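Local atomic coordinates of nitrite reductase (Hyphomicrobium denitrificans, PDB entry 2DV6), a protein that probably catalyses the reduction of nitrite to nitric oxide with electrons delivered by a cytochrome c, using protein-bound copper, as part of denitrification. Residues F196-V201 with L278-G283; D203-H208 with V246-L251; E298-K303 with E316-E321; K322-L327 with L421-V426. All coordinates share one frame; numbering follows the deposited sequence.

Contact 1 of 4, residues F196-V201 with L278-G283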
# COMPACT_ATOMS: atom_id res chain seq x y z
N PHE A 196 0.19 -40.26 30.32
CA PHE A 196 -0.05 -41.47 29.57
C PHE A 196 -0.96 -42.36 30.45
O PHE A 196 -0.55 -42.72 31.56
CB PHE A 196 1.26 -42.15 29.24
CG PHE A 196 1.13 -43.35 28.35
CD1 PHE A 196 1.52 -43.29 27.01
CD2 PHE A 196 0.70 -44.56 28.86
CE1 PHE A 196 1.44 -44.39 26.19
CE2 PHE A 196 0.62 -45.70 28.05
CZ PHE A 196 0.99 -45.62 26.73
N LEU A 197 -2.16 -42.67 29.96
CA LEU A 197 -3.10 -43.51 30.68
C LEU A 197 -2.97 -44.93 30.15
O LEU A 197 -2.83 -45.15 28.94
CB LEU A 197 -4.54 -42.94 30.64
CG LEU A 197 -4.68 -41.43 30.95
CD1 LEU A 197 -6.07 -40.90 30.63
CD2 LEU A 197 -4.26 -41.05 32.42
N ARG A 198 -2.96 -45.90 31.06
CA ARG A 198 -2.69 -47.28 30.70
C ARG A 198 -3.65 -48.21 31.45
O ARG A 198 -3.66 -48.24 32.67
CB ARG A 198 -1.22 -47.62 30.98
CG ARG A 198 -0.75 -48.93 30.39
CD ARG A 198 0.78 -49.02 30.45
NE ARG A 198 1.22 -50.13 29.59
CZ ARG A 198 2.41 -50.23 29.03
NH1 ARG A 198 3.31 -49.28 29.24
NH2 ARG A 198 2.70 -51.26 28.23
N VAL A 199 -4.50 -48.92 30.71
CA VAL A 199 -5.49 -49.81 31.31
C VAL A 199 -5.50 -51.04 30.42
O VAL A 199 -4.77 -51.10 29.40
CB VAL A 199 -6.94 -49.18 31.41
CG1 VAL A 199 -6.97 -47.87 32.24
CG2 VAL A 199 -7.56 -48.95 30.03
N ARG A 200 -6.35 -52.00 30.79
CA ARG A 200 -6.45 -53.30 30.17
C ARG A 200 -7.84 -53.42 29.55
O ARG A 200 -8.80 -52.89 30.13
CB ARG A 200 -6.28 -54.34 31.28
CG ARG A 200 -6.24 -55.77 30.84
CD ARG A 200 -7.08 -56.53 31.83
NE ARG A 200 -6.86 -57.98 31.82
CZ ARG A 200 -7.71 -58.86 31.32
NH1 ARG A 200 -8.86 -58.47 30.76
NH2 ARG A 200 -7.40 -60.15 31.37
N VAL A 201 -7.97 -54.09 28.39
CA VAL A 201 -9.31 -54.37 27.87
C VAL A 201 -10.17 -54.95 28.98
O VAL A 201 -9.71 -55.81 29.75
CB VAL A 201 -9.42 -55.45 26.77
CG1 VAL A 201 -10.06 -54.92 25.49
CG2 VAL A 201 -8.21 -56.34 26.63
N LEU A 278 -3.51 -46.01 26.52
CA LEU A 278 -3.27 -47.34 26.02
C LEU A 278 -4.29 -48.29 26.67
O LEU A 278 -4.37 -48.35 27.90
CB LEU A 278 -1.83 -47.81 26.32
CG LEU A 278 -1.53 -49.30 26.00
CD1 LEU A 278 -1.72 -49.68 24.52
CD2 LEU A 278 -0.13 -49.77 26.45
N VAL A 279 -5.04 -49.02 25.84
CA VAL A 279 -5.85 -50.15 26.31
C VAL A 279 -5.17 -51.45 25.86
O VAL A 279 -5.26 -51.84 24.69
CB VAL A 279 -7.32 -50.08 25.82
CG1 VAL A 279 -8.14 -51.27 26.38
CG2 VAL A 279 -7.95 -48.72 26.21
N GLU A 280 -4.46 -52.08 26.80
CA GLU A 280 -3.68 -53.28 26.55
C GLU A 280 -4.58 -54.44 26.12
O GLU A 280 -5.72 -54.56 26.62
CB GLU A 280 -2.93 -53.68 27.82
CG GLU A 280 -1.76 -52.74 28.22
CD GLU A 280 -0.72 -53.41 29.14
OE1 GLU A 280 -0.82 -54.64 29.37
OE2 GLU A 280 0.20 -52.72 29.63
N PRO A 281 -4.10 -55.30 25.20
CA PRO A 281 -4.82 -56.54 24.98
C PRO A 281 -4.71 -57.43 26.22
O PRO A 281 -3.83 -57.20 27.08
CB PRO A 281 -4.09 -57.19 23.80
CG PRO A 281 -2.72 -56.61 23.82
CD PRO A 281 -2.92 -55.18 24.32
N GLU A 282 -5.59 -58.42 26.32
CA GLU A 282 -5.57 -59.41 27.40
C GLU A 282 -4.14 -59.90 27.72
O GLU A 282 -3.73 -59.87 28.88
CB GLU A 282 -6.44 -60.60 27.00
CG GLU A 282 -7.38 -61.13 28.07
CD GLU A 282 -8.85 -60.94 27.70
OE1 GLU A 282 -9.22 -59.82 27.24
OE2 GLU A 282 -9.64 -61.89 27.86
N GLY A 283 -3.37 -60.33 26.73
CA GLY A 283 -2.02 -60.80 27.09
C GLY A 283 -0.93 -59.74 27.30
O GLY A 283 0.24 -60.08 27.57

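Contact 2 of 4, residues D203-H208 with V246-L251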
# COMPACT_ATOMS: atom_id res chain seq x y z
N ASP A 203 -11.42 -53.29 31.47
CA ASP A 203 -11.41 -52.40 32.63
C ASP A 203 -12.55 -51.42 32.55
O ASP A 203 -13.07 -51.12 31.46
CB ASP A 203 -10.08 -51.62 32.76
CG ASP A 203 -8.96 -52.43 33.39
OD1 ASP A 203 -7.81 -51.95 33.46
OD2 ASP A 203 -9.22 -53.57 33.81
N THR A 204 -12.91 -50.91 33.71
CA THR A 204 -13.85 -49.83 33.83
C THR A 204 -13.06 -48.66 34.37
O THR A 204 -12.33 -48.80 35.36
CB THR A 204 -15.00 -50.22 34.79
OG1 THR A 204 -15.82 -51.20 34.14
CG2 THR A 204 -15.86 -49.05 35.10
N VAL A 205 -13.16 -47.52 33.70
CA VAL A 205 -12.40 -46.36 34.09
C VAL A 205 -13.33 -45.42 34.79
O VAL A 205 -14.42 -45.12 34.30
CB VAL A 205 -11.77 -45.63 32.87
CG1 VAL A 205 -11.15 -44.30 33.31
CG2 VAL A 205 -10.74 -46.52 32.17
N GLU A 206 -12.89 -44.94 35.95
CA GLU A 206 -13.66 -43.94 36.64
C GLU A 206 -12.83 -42.68 36.59
O GLU A 206 -11.82 -42.57 37.27
CB GLU A 206 -13.96 -44.36 38.07
CG GLU A 206 -14.81 -43.36 38.82
CD GLU A 206 -15.01 -43.76 40.30
OE1 GLU A 206 -14.48 -43.05 41.18
OE2 GLU A 206 -15.68 -44.79 40.56
N LEU A 207 -13.25 -41.74 35.77
CA LEU A 207 -12.48 -40.52 35.56
C LEU A 207 -12.95 -39.39 36.45
O LEU A 207 -14.12 -39.03 36.45
CB LEU A 207 -12.56 -40.11 34.08
CG LEU A 207 -11.77 -38.81 33.92
CD1 LEU A 207 -10.34 -39.09 33.48
CD2 LEU A 207 -12.46 -37.88 33.03
N HIS A 208 -12.04 -38.80 37.22
CA HIS A 208 -12.34 -37.54 37.89
C HIS A 208 -11.58 -36.41 37.24
O HIS A 208 -10.34 -36.33 37.33
CB HIS A 208 -12.02 -37.61 39.40
CG HIS A 208 -12.79 -38.68 40.11
ND1 HIS A 208 -13.73 -38.40 41.07
CD2 HIS A 208 -12.78 -40.02 39.97
CE1 HIS A 208 -14.27 -39.52 41.51
NE2 HIS A 208 -13.71 -40.53 40.86
N VAL A 246 -17.06 -39.39 35.39
CA VAL A 246 -17.67 -40.19 34.35
C VAL A 246 -17.05 -41.58 34.46
O VAL A 246 -15.86 -41.70 34.72
CB VAL A 246 -17.46 -39.57 32.91
CG1 VAL A 246 -15.96 -39.54 32.50
CG2 VAL A 246 -18.21 -40.36 31.91
N THR A 247 -17.87 -42.63 34.32
CA THR A 247 -17.35 -43.99 34.31
C THR A 247 -17.56 -44.56 32.92
O THR A 247 -18.62 -44.35 32.34
CB THR A 247 -18.08 -44.87 35.37
OG1 THR A 247 -17.84 -44.31 36.66
CG2 THR A 247 -17.61 -46.33 35.36
N PHE A 248 -16.59 -45.26 32.38
CA PHE A 248 -16.77 -45.84 31.05
C PHE A 248 -16.04 -47.15 30.94
O PHE A 248 -15.03 -47.34 31.60
CB PHE A 248 -16.40 -44.86 29.90
CG PHE A 248 -14.94 -44.46 29.86
CD1 PHE A 248 -14.00 -45.27 29.20
CD2 PHE A 248 -14.51 -43.28 30.43
CE1 PHE A 248 -12.64 -44.90 29.15
CE2 PHE A 248 -13.16 -42.90 30.38
CZ PHE A 248 -12.23 -43.72 29.76
N LYS A 249 -16.56 -48.06 30.13
CA LYS A 249 -15.87 -49.31 29.84
C LYS A 249 -14.88 -49.18 28.67
O LYS A 249 -15.15 -48.50 27.67
CB LYS A 249 -16.87 -50.45 29.55
CG LYS A 249 -17.60 -50.96 30.81
CD LYS A 249 -18.31 -52.30 30.58
CE LYS A 249 -17.39 -53.54 30.91
NZ LYS A 249 -17.50 -54.03 32.37
N ALA A 250 -13.74 -49.85 28.82
CA ALA A 250 -12.73 -49.97 27.78
C ALA A 250 -12.94 -51.28 27.06
O ALA A 250 -12.47 -52.32 27.50
CB ALA A 250 -11.33 -49.92 28.37
N LEU A 251 -13.62 -51.21 25.92
CA LEU A 251 -14.08 -52.41 25.22
C LEU A 251 -13.14 -52.98 24.19
O LEU A 251 -13.31 -54.10 23.78
CB LEU A 251 -15.44 -52.13 24.55
CG LEU A 251 -16.54 -51.57 25.46
CD1 LEU A 251 -17.71 -51.03 24.60
CD2 LEU A 251 -17.02 -52.66 26.48

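Contact 3 of 4, residues E298-K303 with E316-E321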
# COMPACT_ATOMS: atom_id res chain seq x y z
N GLU A 298 1.06 -28.74 16.94
CA GLU A 298 1.36 -27.47 16.28
C GLU A 298 0.92 -26.32 17.14
O GLU A 298 -0.07 -26.42 17.85
CB GLU A 298 0.63 -27.33 14.93
CG GLU A 298 0.75 -28.53 13.97
CD GLU A 298 -0.56 -29.25 13.76
OE1 GLU A 298 -1.62 -28.58 13.80
OE2 GLU A 298 -0.53 -30.48 13.52
N ILE A 299 1.63 -25.21 17.00
CA ILE A 299 1.23 -23.98 17.63
C ILE A 299 1.22 -22.86 16.57
O ILE A 299 2.07 -22.82 15.68
CB ILE A 299 2.08 -23.68 18.94
CG1 ILE A 299 1.61 -24.62 20.10
CG2 ILE A 299 1.96 -22.24 19.34
CD1 ILE A 299 2.31 -24.37 21.46
N TYR A 300 0.25 -21.98 16.68
CA TYR A 300 -0.03 -20.99 15.63
C TYR A 300 0.10 -19.59 16.24
O TYR A 300 -0.84 -19.07 16.77
CB TYR A 300 -1.45 -21.20 15.05
CG TYR A 300 -1.66 -22.56 14.41
CD1 TYR A 300 -1.95 -23.70 15.18
CD2 TYR A 300 -1.57 -22.73 13.02
CE1 TYR A 300 -2.13 -24.97 14.60
CE2 TYR A 300 -1.78 -23.99 12.42
CZ TYR A 300 -2.03 -25.11 13.21
OH TYR A 300 -2.23 -26.35 12.62
N THR A 301 1.28 -19.00 16.17
CA THR A 301 1.55 -17.77 16.88
C THR A 301 1.43 -16.60 15.89
O THR A 301 1.57 -16.77 14.67
CB THR A 301 2.94 -17.80 17.48
OG1 THR A 301 3.85 -18.18 16.46
CG2 THR A 301 3.05 -18.80 18.60
N VAL A 302 1.14 -15.42 16.41
CA VAL A 302 1.03 -14.21 15.59
C VAL A 302 2.39 -13.90 14.94
O VAL A 302 2.47 -13.60 13.73
CB VAL A 302 0.53 -13.02 16.45
CG1 VAL A 302 0.62 -11.67 15.66
CG2 VAL A 302 -0.90 -13.29 16.89
N LYS A 303 3.46 -14.01 15.72
CA LYS A 303 4.81 -13.78 15.16
C LYS A 303 5.35 -15.06 14.57
O LYS A 303 4.92 -16.16 14.96
CB LYS A 303 5.77 -13.25 16.25
CG LYS A 303 5.33 -11.91 16.86
CD LYS A 303 6.45 -11.42 17.83
CE LYS A 303 5.96 -10.60 19.03
NZ LYS A 303 5.16 -9.43 18.57
N GLU A 316 -6.50 -16.87 12.52
CA GLU A 316 -6.46 -17.00 11.04
C GLU A 316 -5.46 -18.11 10.65
O GLU A 316 -5.73 -18.95 9.77
CB GLU A 316 -6.08 -15.66 10.40
CG GLU A 316 -6.05 -15.68 8.85
CD GLU A 316 -4.77 -16.27 8.24
OE1 GLU A 316 -4.89 -16.91 7.17
OE2 GLU A 316 -3.64 -16.11 8.81
N LYS A 317 -4.31 -18.14 11.32
CA LYS A 317 -3.30 -19.17 11.02
C LYS A 317 -3.79 -20.55 11.46
O LYS A 317 -3.63 -21.52 10.72
CB LYS A 317 -1.95 -18.85 11.66
CG LYS A 317 -1.15 -17.72 10.98
CD LYS A 317 0.14 -17.46 11.82
CE LYS A 317 0.93 -16.20 11.32
NZ LYS A 317 2.31 -16.21 11.96
N LEU A 318 -4.37 -20.64 12.66
CA LEU A 318 -5.01 -21.90 13.11
C LEU A 318 -6.04 -22.41 12.13
O LEU A 318 -5.96 -23.55 11.70
CB LEU A 318 -5.72 -21.70 14.45
CG LEU A 318 -5.93 -22.78 15.50
CD1 LEU A 318 -7.26 -22.46 16.28
CD2 LEU A 318 -5.79 -24.27 15.11
N ILE A 319 -7.05 -21.62 11.79
CA ILE A 319 -8.11 -22.21 11.02
C ILE A 319 -7.73 -22.44 9.58
O ILE A 319 -8.35 -23.28 8.93
CB ILE A 319 -9.43 -21.45 11.01
CG1 ILE A 319 -9.21 -20.00 10.61
CG2 ILE A 319 -10.27 -21.78 12.29
CD1 ILE A 319 -10.34 -19.51 9.79
N ASN A 320 -6.71 -21.72 9.10
CA ASN A 320 -6.22 -21.95 7.72
C ASN A 320 -4.98 -22.85 7.66
O ASN A 320 -4.36 -22.97 6.61
CB ASN A 320 -6.03 -20.63 6.98
CG ASN A 320 -7.36 -19.93 6.74
OD1 ASN A 320 -8.35 -20.56 6.32
ND2 ASN A 320 -7.41 -18.65 7.01
N GLU A 321 -4.64 -23.49 8.78
CA GLU A 321 -3.58 -24.52 8.78
C GLU A 321 -2.21 -23.95 8.36
O GLU A 321 -1.55 -24.50 7.48
CB GLU A 321 -4.02 -25.77 7.98
CG GLU A 321 -5.33 -26.39 8.54
CD GLU A 321 -5.82 -27.65 7.77
OE1 GLU A 321 -4.98 -28.42 7.25
OE2 GLU A 321 -7.05 -27.88 7.74

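Contact 4 of 4, residues K322-L327 with L421-V426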
# COMPACT_ATOMS: atom_id res chain seq x y z
N LYS A 322 -1.80 -22.87 9.03
CA LYS A 322 -0.50 -22.22 8.79
C LYS A 322 0.31 -22.17 10.10
O LYS A 322 0.45 -21.10 10.72
CB LYS A 322 -0.69 -20.79 8.23
CG LYS A 322 -1.36 -20.70 6.83
CD LYS A 322 -1.98 -19.27 6.66
CE LYS A 322 -2.79 -19.16 5.40
NZ LYS A 322 -3.25 -17.74 5.13
N PRO A 323 0.88 -23.33 10.50
CA PRO A 323 1.51 -23.40 11.82
C PRO A 323 2.85 -22.67 11.84
O PRO A 323 3.48 -22.51 10.80
CB PRO A 323 1.71 -24.90 12.05
CG PRO A 323 1.55 -25.56 10.76
CD PRO A 323 1.01 -24.59 9.75
N GLU A 324 3.25 -22.20 13.01
CA GLU A 324 4.56 -21.60 13.18
C GLU A 324 5.51 -22.54 13.90
O GLU A 324 6.71 -22.52 13.63
CB GLU A 324 4.45 -20.28 13.96
CG GLU A 324 3.73 -19.19 13.17
CD GLU A 324 4.54 -18.72 11.94
OE1 GLU A 324 5.76 -18.96 11.87
OE2 GLU A 324 3.95 -18.12 11.04
N TYR A 325 4.99 -23.31 14.85
CA TYR A 325 5.78 -24.23 15.64
C TYR A 325 5.23 -25.63 15.46
O TYR A 325 4.01 -25.82 15.47
CB TYR A 325 5.75 -23.87 17.13
CG TYR A 325 6.47 -22.56 17.47
CD1 TYR A 325 5.84 -21.33 17.30
CD2 TYR A 325 7.77 -22.58 17.98
CE1 TYR A 325 6.52 -20.13 17.60
CE2 TYR A 325 8.45 -21.40 18.27
CZ TYR A 325 7.83 -20.20 18.10
OH TYR A 325 8.53 -19.06 18.42
N PHE A 326 6.13 -26.60 15.27
CA PHE A 326 5.76 -28.01 15.27
C PHE A 326 6.61 -28.61 16.40
O PHE A 326 7.85 -28.37 16.44
CB PHE A 326 6.19 -28.71 13.98
CG PHE A 326 5.27 -28.49 12.83
CD1 PHE A 326 4.23 -29.39 12.60
CD2 PHE A 326 5.48 -27.44 11.96
CE1 PHE A 326 3.38 -29.22 11.49
CE2 PHE A 326 4.64 -27.28 10.86
CZ PHE A 326 3.59 -28.18 10.64
N LEU A 327 5.96 -29.38 17.28
CA LEU A 327 6.57 -29.70 18.56
C LEU A 327 6.43 -31.16 18.98
O LEU A 327 5.35 -31.76 18.82
CB LEU A 327 5.89 -28.86 19.61
CG LEU A 327 6.27 -27.42 20.03
CD1 LEU A 327 7.49 -26.75 19.36
CD2 LEU A 327 5.03 -26.57 20.14
N LEU A 421 11.69 -29.56 10.81
CA LEU A 421 12.93 -29.50 11.63
C LEU A 421 13.20 -28.06 12.06
O LEU A 421 13.53 -27.78 13.23
CB LEU A 421 14.14 -29.97 10.82
CG LEU A 421 14.36 -31.43 10.50
CD1 LEU A 421 15.69 -31.63 9.70
CD2 LEU A 421 14.38 -32.25 11.81
N GLU A 422 12.94 -27.13 11.15
CA GLU A 422 13.25 -25.73 11.40
C GLU A 422 12.11 -25.02 12.13
O GLU A 422 12.30 -23.90 12.57
CB GLU A 422 13.71 -25.03 10.09
CG GLU A 422 14.62 -26.02 9.21
CD GLU A 422 15.59 -25.33 8.21
OE1 GLU A 422 15.70 -24.04 8.22
OE2 GLU A 422 16.24 -26.10 7.42
N HIS A 423 10.97 -25.68 12.33
CA HIS A 423 9.86 -25.12 13.12
C HIS A 423 9.80 -25.76 14.51
O HIS A 423 8.78 -25.65 15.21
CB HIS A 423 8.52 -25.34 12.43
CG HIS A 423 8.30 -24.44 11.25
ND1 HIS A 423 7.77 -23.18 11.37
CD2 HIS A 423 8.58 -24.61 9.94
CE1 HIS A 423 7.72 -22.60 10.19
NE2 HIS A 423 8.21 -23.45 9.30
N GLY A 424 10.88 -26.44 14.88
CA GLY A 424 11.05 -26.94 16.25
C GLY A 424 10.90 -28.42 16.41
O GLY A 424 10.99 -28.93 17.55
N LEU A 425 10.72 -29.13 15.30
CA LEU A 425 10.36 -30.55 15.37
C LEU A 425 11.53 -31.55 15.21
O LEU A 425 11.82 -32.01 14.08
CB LEU A 425 9.36 -30.92 14.29
CG LEU A 425 8.08 -31.66 14.68
CD1 LEU A 425 7.55 -32.55 13.56
CD2 LEU A 425 8.01 -32.28 16.06
N VAL A 426 12.10 -31.95 16.33
CA VAL A 426 13.30 -32.81 16.33
C VAL A 426 13.45 -33.34 17.75
O VAL A 426 13.22 -32.62 18.68
CB VAL A 426 14.58 -32.01 15.83
CG1 VAL A 426 14.88 -30.85 16.73
CG2 VAL A 426 15.82 -32.91 15.64

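Contact 1 of 4, residues F196-V201 with L278-G283
The guanidinium of Arg198 carries Leu278 on one face, where CD2 lies 3.4 Å from NE, and Glu280 at its edge. There NE donates to Glu280 OE2 at 2.8 Å, a salt bridge that uses the anti lone pair of the oxygen; NH2 adds a weak second bond. The guanidinium and carboxylate planes stand 70° apart, and the same oxygen takes both bonds. Arg198 CG is anti to the backbone N (chi1 -168°) and its chain runs extended to NE, which lays it alongside the leucine, both pointing the same way. The Phe196 ring has Arg198 CB at its edge and meets Leu278 obliquely, CZ standing 3.6 Å from CB. Over one face of the Arg200 guanidinium lies Glu282; NH1 is 3.8 Å from Glu282 OE1, a long pairing of charges with no N-H aimed at the oxygen. These groups decorate a parallel pair of cupredoxin strands, 197-200 and 274-280, the former at the border of its sheet. Four backbone bonds tie them, among them Leu278 N to Leu197 O at 2.7 Å and Val201 N to Glu280 O at 2.9 Å. Val199 CG2 and Val279 CG2 touch at 3.8 Å on the sheet face turned away from the arginines. Arg198 NH1 also pairs with Glu291, while Glu280 OE2 accepts a bond from Ile156 N.

Contact 2 of 4, residues D203-H208 with V246-L251
Val205 packs its branched side chain on one face of the Phe248 ring, and the two form a closely packed part of an antiparallel ladder between strands 204-211 and 243-249 of a cupredoxin sheet. Val205 CB sits over the ring, 3.9 Å from its centroid and 18° off the normal, a CH-pi contact. Its two methyls flank that point, CG1 reaching Phe248 CZ at 3.8 Å. The ring comes back over the valine because CG of Phe248 stands between the backbone N and the carbonyl carbon (chi1 64°). Next along the same face of the sheet, Leu207 CB meets Val246 CG1 at 3.8 Å. The backbone is just as close-knit: Val205 and Phe248 are a hydrogen-bonded pair, with Val205 N to Phe248 O at 2.8 Å and Phe248 N to Val205 O at 2.9 Å, and Leu207 and Val246 repeat the pattern.

On the opposite face of the sheet, the polar ends of Thr204, Glu206 and Lys249 meet more loosely. Lys249 NZ comes to 3.7 Å from Thr204 OG1, too far for a bond, and Glu206 merely brushes Thr247 OG1 with its CG. A second subunit closes part of this side: its Gly443 O bonds Thr247 OG1, its Ala445 N bonds Glu206 OE2, and one of its strands extends the sheet beyond Val246-Phe248. Glu206 OE1 accepts the NE2 hydrogen of His208 at 2.7 Å, nearly in the ring plane. Since His208 ND1 also bonds Glu243 OE1, two carboxylates bracket the imidazole and would probably favour its protonated form.

Contact 3 of 4, residues E298-K303 with E316-E321
A Schellman motif closes helix 315-319, and the last turn of that helix is laid on the ring of Tyr300, just beyond strand 290-299. Leu318 CA sits over one ring face, 3.8 Å from the centroid and 22° off the normal, a CH-pi contact. The leucine side chain crosses the tyrosine at about a right angle and brings CD2 to 3.8 Å from CE1. Lys317 O approaches Tyr300 CD2 at 3.3 Å from an oblique direction, and the backbone of Glu321 lies at the ring edge. At the far end OH donates to Glu298 OE1 at 2.6 Å, coming from above the carboxylate plane, and also bonds Asn359, which helps hold the ring in place. A leucine in place of Tyr300 would probably leave Glu298 OE1 without this donor and open a gap beneath the helix end.

Lys317 spans the other half of the contact. Its chain is extended beyond CG and carries NZ to Thr301 O at 2.9 Å, in the carbonyl plane, and to Val302 O at 3.2 Å, where it lies far above that plane. Glu324 completes the grip as the salt-bridge partner of NZ, so the ammonium ties helix, loop and the approach to the next strand together. The second subunit covers the helix end, with Arg420 of that chain pairing with Glu321. In the motif, Glu321 has positive phi, Lys322 N bonds Lys317 O and Glu321 N bonds Leu318 O, the crossed backbone bonds characteristic of a Schellman helix ending.

Contact 4 of 4, residues K322-L327 with L421-V426
His423 reaches across to Glu324, which together with Tyr325 faces Ile299 in a classic beta bulge where the chain enters the border strand 325-328 of a cupredoxin sheet. From CB outward, the histidine first touches Phe326: CB lies in the plane of that ring at its edge, 3.7 Å from CD2. CG comes to 3.4 Å from Glu324 O. ND1 donates to the same oxygen at 2.6 Å with an N-H...O angle of 161°; the oxygen is near the imidazole plane, although the nitrogen stands well above the carbonyl plane. With CG beside its own backbone N (chi1 -74°), the ring is turned toward the bulge. CE1 also has Glu324 O as its nearest neighbour across the contact, and at the tip NE2 bonds Ile319 O of the third subunit. An alanine here would probably leave Glu324 O and that neighbouring carbonyl without their donors and the space of the imidazole unfilled.

The backbone follows suit. Phe326 N bonds His423 O at 2.8 Å, and Tyr325 CA makes a CA-H...O contact with the same oxygen at 3.3 Å. Gly424 passes close by Phe326 O with positive phi; a CB there would crowd that oxygen and Leu327 CD1. In the carboxylate of Glu324, OE1 accepts a bond from Phe305 N. Leu425 closes the far end, its CG packed on Phe326 CB at 3.6 Å. Beyond it, Leu425 CD2 lies 3.5 Å from Leu327 C.

Overall arrangement
The contacts fall into two touching pairs. Contact 2 is nested in the chain loop closed by contact 1; their centres are 12 Å apart, and Val199 CG1 meets Val205 CG2 at 4.0 Å between two sheets of one cupredoxin domain. Contacts 3 and 4, also 12 Å apart between centres, belong to the next one and are joined by two salt bridges, that of Lys317 with Glu324 and a second from Glu316 OE1 to Lys322 NZ. About 31 to 35 Å separates the centres of the two pairs. Each contact has a side chain about 12 or 13 Å from a copper ion. Between subunits, the helix end of contact 3 meets the His423 loop of a neighbour's contact 4.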